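Local coordinates for protein alkaline serine protease AL20 (Nesterenkonia abyssinica, PDB 3CP7) that probably hydrolyses peptide bonds in other proteins, as a secreted, thermostable serine protease with the trypsin-like fold, at residues 150-155 with 197-202; 114-119 with 173-178; 12-17 with 21-26. All blocks are in the same frame, centred on the assembly; numbering follows the deposited sequence.

Contact 1. Residues 150-155 with 197-202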
loop_
_atom_site.group_PDB
_atom_site.type_symbol
_atom_site.label_atom_id
_atom_site.label_comp_id
_atom_site.label_asym_id
_atom_site.label_seq_id
_atom_site.Cartn_x
_atom_site.Cartn_y
_atom_site.Cartn_z
ATOM N N ASN A 150 14.672 23.766 0.289
ATOM C CA ASN A 150 13.711 23.269 1.255
ATOM C C ASN A 150 12.327 23.873 1.073
ATOM O O ASN A 150 12.184 25.035 0.687
ATOM C CB ASN A 150 14.206 23.544 2.676
ATOM C CG ASN A 150 15.391 22.675 3.067
ATOM O OD1 ASN A 150 16.180 23.060 3.935
ATOM N ND2 ASN A 150 15.528 21.517 2.446
ATOM N N ASP A 151 11.314 23.070 1.362
ATOM C CA ASP A 151 9.938 23.533 1.394
ATOM C C ASP A 151 9.840 24.765 2.303
ATOM O O ASP A 151 10.200 24.682 3.471
ATOM C CB ASP A 151 9.076 22.410 1.957
ATOM C CG ASP A 151 7.633 22.810 2.146
ATOM O OD1 ASP A 151 7.207 23.798 1.509
ATOM O OD2 ASP A 151 6.932 22.121 2.917
ATOM N N PRO A 152 9.337 25.902 1.773
ATOM C CA PRO A 152 9.167 27.082 2.648
ATOM C C PRO A 152 8.225 26.816 3.817
ATOM O O PRO A 152 8.282 27.521 4.830
ATOM C CB PRO A 152 8.579 28.145 1.710
ATOM C CG PRO A 152 8.010 27.392 0.551
ATOM C CD PRO A 152 8.921 26.188 0.390
ATOM N N MET A 153 7.383 25.798 3.689
ATOM C CA MET A 153 6.467 25.419 4.753
ATOM C C MET A 153 7.113 24.535 5.809
ATOM O O MET A 153 6.489 24.224 6.828
ATOM C CB MET A 153 5.277 24.676 4.175
ATOM C CG MET A 153 4.490 25.461 3.190
ATOM S SD MET A 153 2.801 25.233 3.683
ATOM C CE MET A 153 2.893 26.367 5.004
ATOM N N GLY A 154 8.344 24.103 5.559
ATOM C CA GLY A 154 9.082 23.348 6.563
ATOM C C GLY A 154 8.919 21.842 6.530
ATOM O O GLY A 154 9.462 21.148 7.390
ATOM N N SER A 155 8.179 21.322 5.548
ATOM C CA SER A 155 8.093 19.874 5.389
ATOM C C SER A 155 9.365 19.360 4.729
ATOM O O SER A 155 10.235 20.145 4.346
ATOM C CB SER A 155 6.860 19.484 4.564
ATOM O OG SER A 155 7.128 19.472 3.165
ATOM N N VAL A 197 7.502 27.266 -9.127
ATOM C CA VAL A 197 8.305 26.362 -8.306
ATOM C C VAL A 197 7.543 25.047 -8.174
ATOM O O VAL A 197 6.367 25.032 -7.824
ATOM C CB VAL A 197 8.652 26.963 -6.917
ATOM C CG1 VAL A 197 9.499 25.989 -6.094
ATOM C CG2 VAL A 197 9.411 28.284 -7.073
ATOM N N MET A 198 8.219 23.946 -8.500
ATOM C CA MET A 198 7.644 22.609 -8.371
ATOM C C MET A 198 8.226 21.911 -7.152
ATOM O O MET A 198 9.447 21.882 -6.966
ATOM C CB MET A 198 7.966 21.783 -9.609
ATOM C CG MET A 198 7.448 20.338 -9.536
ATOM S SD MET A 198 5.672 20.213 -9.797
ATOM C CE MET A 198 5.616 20.543 -11.567
ATOM N N PHE A 199 7.349 21.337 -6.328
ATOM C CA PHE A 199 7.783 20.563 -5.179
ATOM C C PHE A 199 7.648 19.086 -5.439
ATOM O O PHE A 199 6.713 18.632 -6.110
ATOM C CB PHE A 199 7.033 20.991 -3.910
ATOM C CG PHE A 199 7.364 22.391 -3.506
ATOM C CD1 PHE A 199 6.668 23.460 -4.050
ATOM C CD2 PHE A 199 8.429 22.645 -2.649
ATOM C CE1 PHE A 199 7.006 24.780 -3.721
ATOM C CE2 PHE A 199 8.783 23.963 -2.314
ATOM C CZ PHE A 199 8.074 25.025 -2.854
ATOM N N GLY A 200 8.622 18.357 -4.917
ATOM C CA GLY A 200 8.645 16.912 -5.019
ATOM C C GLY A 200 9.027 16.322 -3.688
ATOM O O GLY A 200 9.812 16.906 -2.946
ATOM N N PRO A 201 8.484 15.145 -3.368
ATOM C CA PRO A 201 8.746 14.563 -2.057
ATOM C C PRO A 201 10.162 14.021 -1.906
ATOM O O PRO A 201 10.787 13.600 -2.893
ATOM C CB PRO A 201 7.725 13.420 -1.975
ATOM C CG PRO A 201 7.544 13.007 -3.427
ATOM C CD PRO A 201 7.561 14.315 -4.173
ATOM N N TYR A 202 10.646 13.990 -0.673
ATOM C CA TYR A 202 11.939 13.378 -0.413
ATOM C C TYR A 202 11.846 11.863 -0.602
ATOM O O TYR A 202 10.966 11.201 -0.037
ATOM C CB TYR A 202 12.448 13.730 0.994
ATOM C CG TYR A 202 13.827 13.180 1.258
ATOM C CD1 TYR A 202 13.998 12.043 2.043
ATOM C CD2 TYR A 202 14.952 13.776 0.686
ATOM C CE1 TYR A 202 15.267 11.520 2.265
ATOM C CE2 TYR A 202 16.225 13.252 0.906
ATOM C CZ TYR A 202 16.366 12.134 1.703
ATOM O OH TYR A 202 17.621 11.606 1.911
#

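Contact 2. Residues 114-119 with 173-178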
loop_
_atom_site.group_PDB
_atom_site.type_symbol
_atom_site.label_atom_id
_atom_site.label_comp_id
_atom_site.label_asym_id
_atom_site.label_seq_id
_atom_site.Cartn_x
_atom_site.Cartn_y
_atom_site.Cartn_z
ATOM N N PRO A 114 17.319 4.040 -13.371
ATOM C CA PRO A 114 17.639 3.623 -12.011
ATOM C C PRO A 114 16.859 4.524 -11.051
ATOM O O PRO A 114 16.397 5.602 -11.449
ATOM C CB PRO A 114 19.154 3.876 -11.883
ATOM C CG PRO A 114 19.608 4.506 -13.151
ATOM C CD PRO A 114 18.420 4.775 -14.024
ATOM N N ILE A 115 16.723 4.090 -9.809
ATOM C CA ILE A 115 16.015 4.880 -8.801
ATOM C C ILE A 115 16.870 4.880 -7.545
ATOM O O ILE A 115 17.485 3.868 -7.203
ATOM C CB ILE A 115 14.579 4.334 -8.588
ATOM C CG1 ILE A 115 13.773 5.213 -7.622
ATOM C CG2 ILE A 115 14.611 2.859 -8.152
ATOM C CD1 ILE A 115 12.284 4.883 -7.616
ATOM N N ALA A 116 16.931 6.033 -6.885
ATOM C CA ALA A 116 17.814 6.249 -5.734
ATOM C C ALA A 116 17.034 6.801 -4.547
ATOM O O ALA A 116 16.076 7.570 -4.711
ATOM C CB ALA A 116 18.959 7.203 -6.096
ATOM N N PHE A 117 17.466 6.416 -3.353
ATOM C CA PHE A 117 16.820 6.830 -2.104
ATOM C C PHE A 117 17.867 7.272 -1.104
ATOM O O PHE A 117 19.056 6.911 -1.214
ATOM C CB PHE A 117 16.022 5.667 -1.519
ATOM C CG PHE A 117 15.103 5.018 -2.509
ATOM C CD1 PHE A 117 13.840 5.542 -2.746
ATOM C CD2 PHE A 117 15.516 3.896 -3.227
ATOM C CE1 PHE A 117 12.987 4.962 -3.677
ATOM C CE2 PHE A 117 14.662 3.297 -4.152
ATOM C CZ PHE A 117 13.400 3.818 -4.372
ATOM N N ASN A 118 17.420 8.040 -0.111
ATOM C CA ASN A 118 18.305 8.482 0.969
ATOM C C ASN A 118 19.556 9.170 0.456
ATOM O O ASN A 118 20.677 8.931 0.937
ATOM C CB ASN A 118 18.607 7.333 1.937
ATOM C CG ASN A 118 17.380 6.926 2.719
ATOM O OD1 ASN A 118 16.718 7.768 3.325
ATOM N ND2 ASN A 118 17.053 5.649 2.684
ATOM N N GLN A 119 19.335 10.041 -0.520
ATOM C CA GLN A 119 20.377 10.866 -1.107
ATOM C C GLN A 119 20.387 12.241 -0.432
ATOM O O GLN A 119 19.423 12.606 0.235
ATOM C CB GLN A 119 20.140 10.998 -2.610
ATOM C CG GLN A 119 20.149 9.660 -3.335
ATOM C CD GLN A 119 21.476 8.931 -3.187
ATOM O OE1 GLN A 119 22.525 9.461 -3.556
ATOM N NE2 GLN A 119 21.440 7.725 -2.646
ATOM N N TRP A 173 11.892 13.321 -11.386
ATOM C CA TRP A 173 13.067 14.159 -11.139
ATOM C C TRP A 173 14.287 13.261 -11.229
ATOM O O TRP A 173 14.405 12.294 -10.479
ATOM C CB TRP A 173 13.037 14.738 -9.734
ATOM C CG TRP A 173 12.050 15.827 -9.477
ATOM C CD1 TRP A 173 10.863 16.065 -10.136
ATOM C CD2 TRP A 173 12.137 16.804 -8.432
ATOM N NE1 TRP A 173 10.235 17.168 -9.581
ATOM C CE2 TRP A 173 10.986 17.620 -8.527
ATOM C CE3 TRP A 173 13.086 17.071 -7.428
ATOM C CZ2 TRP A 173 10.761 18.693 -7.655
ATOM C CZ3 TRP A 173 12.855 18.129 -6.558
ATOM C CH2 TRP A 173 11.704 18.924 -6.675
ATOM N N PHE A 174 15.196 13.589 -12.140
ATOM C CA PHE A 174 16.457 12.861 -12.255
ATOM C C PHE A 174 17.579 13.684 -11.655
ATOM O O PHE A 174 17.667 14.896 -11.891
ATOM C CB PHE A 174 16.784 12.565 -13.720
ATOM C CG PHE A 174 15.740 11.752 -14.420
ATOM C CD1 PHE A 174 15.001 12.282 -15.467
ATOM C CD2 PHE A 174 15.507 10.440 -14.029
ATOM C CE1 PHE A 174 14.038 11.506 -16.116
ATOM C CE2 PHE A 174 14.535 9.662 -14.667
ATOM C CZ PHE A 174 13.810 10.192 -15.714
ATOM N N LEU A 175 18.420 13.023 -10.868
ATOM C CA LEU A 175 19.652 13.646 -10.408
ATOM C C LEU A 175 20.510 14.037 -11.610
ATOM O O LEU A 175 20.688 13.243 -12.534
ATOM C CB LEU A 175 20.411 12.703 -9.475
ATOM C CG LEU A 175 19.723 12.545 -8.117
ATOM C CD1 LEU A 175 20.173 11.278 -7.396
ATOM C CD2 LEU A 175 19.955 13.774 -7.256
ATOM N N GLY A 176 21.017 15.268 -11.598
ATOM C CA GLY A 176 21.938 15.727 -12.636
ATOM C C GLY A 176 21.269 16.312 -13.863
ATOM O O GLY A 176 20.102 16.713 -13.811
ATOM N N ASN A 177 22.002 16.376 -14.980
ATOM C CA ASN A 177 21.466 17.013 -16.182
ATOM C C ASN A 177 21.007 15.979 -17.197
ATOM O O ASN A 177 21.756 15.067 -17.568
ATOM C CB ASN A 177 22.448 18.040 -16.803
ATOM C CG ASN A 177 21.735 19.359 -17.245
ATOM O OD1 ASN A 177 20.997 19.392 -18.229
ATOM N ND2 ASN A 177 21.950 20.430 -16.490
ATOM N N GLY A 178 19.755 16.110 -17.617
ATOM C CA GLY A 178 19.187 15.243 -18.637
ATOM C C GLY A 178 18.311 14.124 -18.097
ATOM O O GLY A 178 18.028 14.051 -16.895
#

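Contact 3. Residues 12-17 with 21-26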
loop_
_atom_site.group_PDB
_atom_site.type_symbol
_atom_site.label_atom_id
_atom_site.label_comp_id
_atom_site.label_asym_id
_atom_site.label_seq_id
_atom_site.Cartn_x
_atom_site.Cartn_y
_atom_site.Cartn_z
ATOM N N VAL A 12 0.268 9.860 -18.484
ATOM C CA VAL A 12 -0.704 9.044 -17.762
ATOM C C VAL A 12 -2.107 9.604 -18.017
ATOM O O VAL A 12 -2.294 10.826 -18.025
ATOM C CB VAL A 12 -0.403 9.053 -16.241
ATOM C CG1 VAL A 12 -1.550 8.468 -15.453
ATOM C CG2 VAL A 12 0.871 8.276 -15.937
ATOM N N PHE A 13 -3.065 8.709 -18.251
ATOM C CA PHE A 13 -4.484 9.057 -18.287
ATOM C C PHE A 13 -5.169 8.279 -17.179
ATOM O O PHE A 13 -4.841 7.123 -16.926
ATOM C CB PHE A 13 -5.117 8.665 -19.628
ATOM C CG PHE A 13 -4.483 9.314 -20.827
ATOM C CD1 PHE A 13 -3.323 8.783 -21.388
ATOM C CD2 PHE A 13 -5.055 10.439 -21.407
ATOM C CE1 PHE A 13 -2.741 9.374 -22.494
ATOM C CE2 PHE A 13 -4.474 11.039 -22.525
ATOM C CZ PHE A 13 -3.327 10.495 -23.071
ATOM N N PHE A 14 -6.122 8.910 -16.507
ATOM C CA PHE A 14 -6.935 8.195 -15.520
ATOM C C PHE A 14 -8.272 8.888 -15.318
ATOM O O PHE A 14 -8.461 10.016 -15.770
ATOM C CB PHE A 14 -6.177 8.018 -14.188
ATOM C CG PHE A 14 -5.952 9.299 -13.416
ATOM C CD1 PHE A 14 -6.830 9.676 -12.405
ATOM C CD2 PHE A 14 -4.852 10.102 -13.678
ATOM C CE1 PHE A 14 -6.626 10.846 -11.684
ATOM C CE2 PHE A 14 -4.642 11.275 -12.955
ATOM C CZ PHE A 14 -5.526 11.643 -11.956
ATOM N N SER A 15 -9.185 8.206 -14.635
ATOM C CA SER A 15 -10.500 8.776 -14.346
ATOM C C SER A 15 -10.848 8.626 -12.874
ATOM O O SER A 15 -10.360 7.725 -12.199
ATOM C CB SER A 15 -11.577 8.098 -15.196
ATOM O OG SER A 15 -11.325 8.297 -16.574
ATOM N N THR A 16 -11.684 9.537 -12.383
ATOM C CA THR A 16 -12.257 9.445 -11.043
ATOM C C THR A 16 -13.743 9.776 -11.160
ATOM O O THR A 16 -14.244 9.986 -12.259
ATOM C CB THR A 16 -11.599 10.436 -10.053
ATOM O OG1 THR A 16 -12.017 11.769 -10.370
ATOM C CG2 THR A 16 -10.075 10.352 -10.109
ATOM N N ASN A 17 -14.442 9.821 -10.028
ATOM C CA ASN A 17 -15.832 10.285 -9.999
ATOM C C ASN A 17 -15.972 11.730 -10.493
ATOM O O ASN A 17 -17.058 12.150 -10.898
ATOM C CB ASN A 17 -16.409 10.166 -8.587
ATOM C CG ASN A 17 -16.693 8.728 -8.182
ATOM O OD1 ASN A 17 -16.743 7.822 -9.018
ATOM N ND2 ASN A 17 -16.885 8.515 -6.884
ATOM N N PHE A 21 -8.655 12.769 -16.097
ATOM C CA PHE A 21 -7.472 13.534 -15.725
ATOM C C PHE A 21 -6.227 12.992 -16.410
ATOM O O PHE A 21 -6.241 11.907 -16.981
ATOM C CB PHE A 21 -7.302 13.529 -14.203
ATOM C CG PHE A 21 -8.435 14.189 -13.476
ATOM C CD1 PHE A 21 -9.553 13.446 -13.085
ATOM C CD2 PHE A 21 -8.397 15.553 -13.205
ATOM C CE1 PHE A 21 -10.624 14.068 -12.434
ATOM C CE2 PHE A 21 -9.455 16.183 -12.545
ATOM C CZ PHE A 21 -10.571 15.437 -12.163
ATOM N N VAL A 22 -5.155 13.773 -16.343
ATOM C CA VAL A 22 -3.877 13.394 -16.925
ATOM C C VAL A 22 -2.732 13.655 -15.935
ATOM O O VAL A 22 -2.817 14.521 -15.067
ATOM C CB VAL A 22 -3.655 14.102 -18.295
ATOM C CG1 VAL A 22 -3.601 15.617 -18.142
ATOM C CG2 VAL A 22 -2.454 13.571 -18.992
ATOM N N CYS A 23 -1.676 12.861 -16.061
ATOM C CA CYS A 23 -0.496 12.965 -15.199
ATOM C C CYS A 23 0.714 12.534 -16.034
ATOM O O CYS A 23 0.628 12.443 -17.273
ATOM C CB CYS A 23 -0.656 12.091 -13.939
ATOM S SG CYS A 23 -1.258 12.952 -12.448
ATOM N N SER A 24 1.831 12.268 -15.363
ATOM C CA SER A 24 3.035 11.772 -16.017
ATOM C C SER A 24 3.596 10.655 -15.142
ATOM O O SER A 24 3.198 10.499 -13.985
ATOM C CB SER A 24 4.044 12.911 -16.159
ATOM O OG SER A 24 3.508 13.999 -16.910
ATOM N N ALA A 25 4.521 9.874 -15.694
ATOM C CA ALA A 25 5.167 8.805 -14.940
ATOM C C ALA A 25 6.445 8.378 -15.639
ATOM O O ALA A 25 6.775 8.877 -16.716
ATOM C CB ALA A 25 4.226 7.615 -14.779
ATOM N N ASN A 26 7.151 7.425 -15.037
ATOM C CA ASN A 26 8.435 7.005 -15.561
ATOM C C ASN A 26 8.726 5.555 -15.232
ATOM O O ASN A 26 8.574 5.152 -14.092
ATOM C CB ASN A 26 9.534 7.904 -14.983
ATOM C CG ASN A 26 10.899 7.640 -15.605
ATOM O OD1 ASN A 26 11.067 7.746 -16.823
ATOM N ND2 ASN A 26 11.881 7.301 -14.768
#

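Contact 1. Residues 150-155 with 197-202
The Phe199 ring and the Asp151 carboxylate are the two flat groups of this contact, their planes 66° apart. Asp151 and Pro152 lie along one side of the ring, each tilted with respect to it: Pro152 CD reaches Phe199 CE2 at 3.5 Å, and Asp151 CA is 3.9 Å from the same CE2. Tyr191 meets the ring edge-to-face, while Tyr189 lies against it with nearly parallel planes. The aromatic cluster thus links strand 197-200 to strand 183-191, and against it packs the start of a type I beta turn, Asp151 to Gly154, in the connection between strands 142-150 and 158-161. All of these strands belong to the second sheet of the trypsin-like fold.

The turn is closed by Gly154 N bonding to Asp151 O, and the carboxylate of Asp151 adds an Asx turn inside it. With CG anti to the backbone N (chi1 175°), the carboxylate is turned back toward the backbone N-H groups of Met153 and Ser155, across the direction in which Phe199 points. Its OD1 accepts Met153 N at 3.0 Å from well above the carboxylate plane, and also binds the hydroxyl of Tyr191. The same tyrosine therefore serves both flat groups, as ring neighbour of Phe199 and as polar partner of Asp151. Because Asp151 is buried, these bonds, with those to Ser155, probably offset much of the cost of placing its charge away from water.

Pro152 is exposed and lends the contact its apolar edge, with CG at 4.1 Å from Phe199 CZ. Just past the turn, Ser155 grips Asp151 OD2 with two groups from opposite faces of the carboxylate: Ser155 N at 3.0 Å, and Ser155 OG at 2.7 Å on the anti side.

Contact 2. Residues 114-119 with 173-178
Ala116 and Gln119 both touch the same methyl of Leu175, CD1, and this small apolar meeting ties the linker between the two sheets of the trypsin-like fold to the end of strand 172-175. Segment 114-119 lies in the loop that leads from helix 105-109 to strand 124-129, the first strand of the second sheet.

At Pro114 the linker runs beside strand 183-191, bonding through its backbone to Gln183. Ile115 packs on Phe203 and on Tyr211 of helix 205-214. Ala116 bonds to Gln183 by its backbone and presents its CB to Leu175 CD1 at 4.4 Å. Phe117 then turns back to helix 205-214, packing on Ala207 and Gln208, and Asn118 touches Gln208 too and bonds by its backbone to Phe203. Ile115, Phe117 and Asn118 thus face the C-terminal helix, and Ala116 and Gln119 the strand end.

Gln119 completes the contact with its aliphatic part: CG also lies 4.4 Å from Leu175 CD1. Both are long van der Waals contacts, and the meeting lies at the surface. Leu175 has CG beside its backbone N (chi1 -71°) and an extended outer branch that carries CD1 across to the linker; around it stand Asn184, Tyr125 and Gln123. Successive bends along the Gln119 side chain, chi1 and chi2 both -60°, fold its amide back toward the backbone of Phe117. There NE2 donates to Phe117 O at 2.9 Å, with the oxygen close to the amide plane of Gln119 and the nitrogen above the carbonyl plane of Phe117.

Contact 3. Residues 12-17 with 21-26
Phe14 and Phe21 pack together at one end of the apolar centre, and Val12, Cys23 and Ala25 continue it along the hairpin. Phe21 CB sits over one face of the Phe14 ring, toward its rim, in a CH-pi contact with CZ of Phe14 only 3.4 Å away. The two rings are nearly parallel but slid so far apart that they barely overlap, with centroids 5.8 Å from each other. Phe14 comes over its partner strand because CG stands between its own backbone N and carbonyl carbon (chi1 69°). The edge of this ring meets sulfur: Cys23 SG lies 3.8 Å from Phe14 CE2, near the ring plane. Further along, Val12 CB packs on Cys23 CB, and Val12 CG2 reaches Ala25 CB at 3.6 Å.

Outside this core runs the antiparallel backbone pairing. Val12 with Cys23 and Phe14 with Phe21 are hydrogen-bonded pairs, each joined by two bonds; the shortest is Phe21 N to Phe14 O at 2.8 Å. Between them Phe13 and Val22 form a non-hydrogen-bonded pair, their side chains on the other face; between the strands Phe13 CA makes a CA-H...O contact to Phe21 O. At the polar end Thr16 OG1, which accepts the backbone N of Gln18 in the turn, lies 3.4 Å from Phe21 CE1.

The hairpin opens the first, barrel-forming sheet. Strand 55-59 flanks strand 9-16, its Phe55 and Phe57 covering Val12, and strand 35-38 flanks strand 19-27. Cys23 is in a disulfide with Cys42, next to the probable catalytic His41, while Ser24 bonds by its backbone to Ser169, the probable nucleophile, from the second half of the fold.

In the fold
Contacts 1 and 2 both hold parts of the second sheet and meet directly, probably through a hydrogen bond from Tyr202 OH to Gln119 O, while Trp173 packs on the backbone of strand 197-200. Contact 3 belongs to the first barrel, on the opposite side of the chain's centre from contact 2, and reaches it through Asn26 against Phe174. It alone joins neighbouring strands of one sheet by paired backbone bonds and a broad apolar face, and is partly buried: Val12, Phe14 and Cys23 are buried, Phe21 exposed. The others are small side-chain meetings: contact 1, largely buried, combines aromatic packing with a bound carboxylate, whereas contact 2 lies near the surface and is purely aliphatic across its segments.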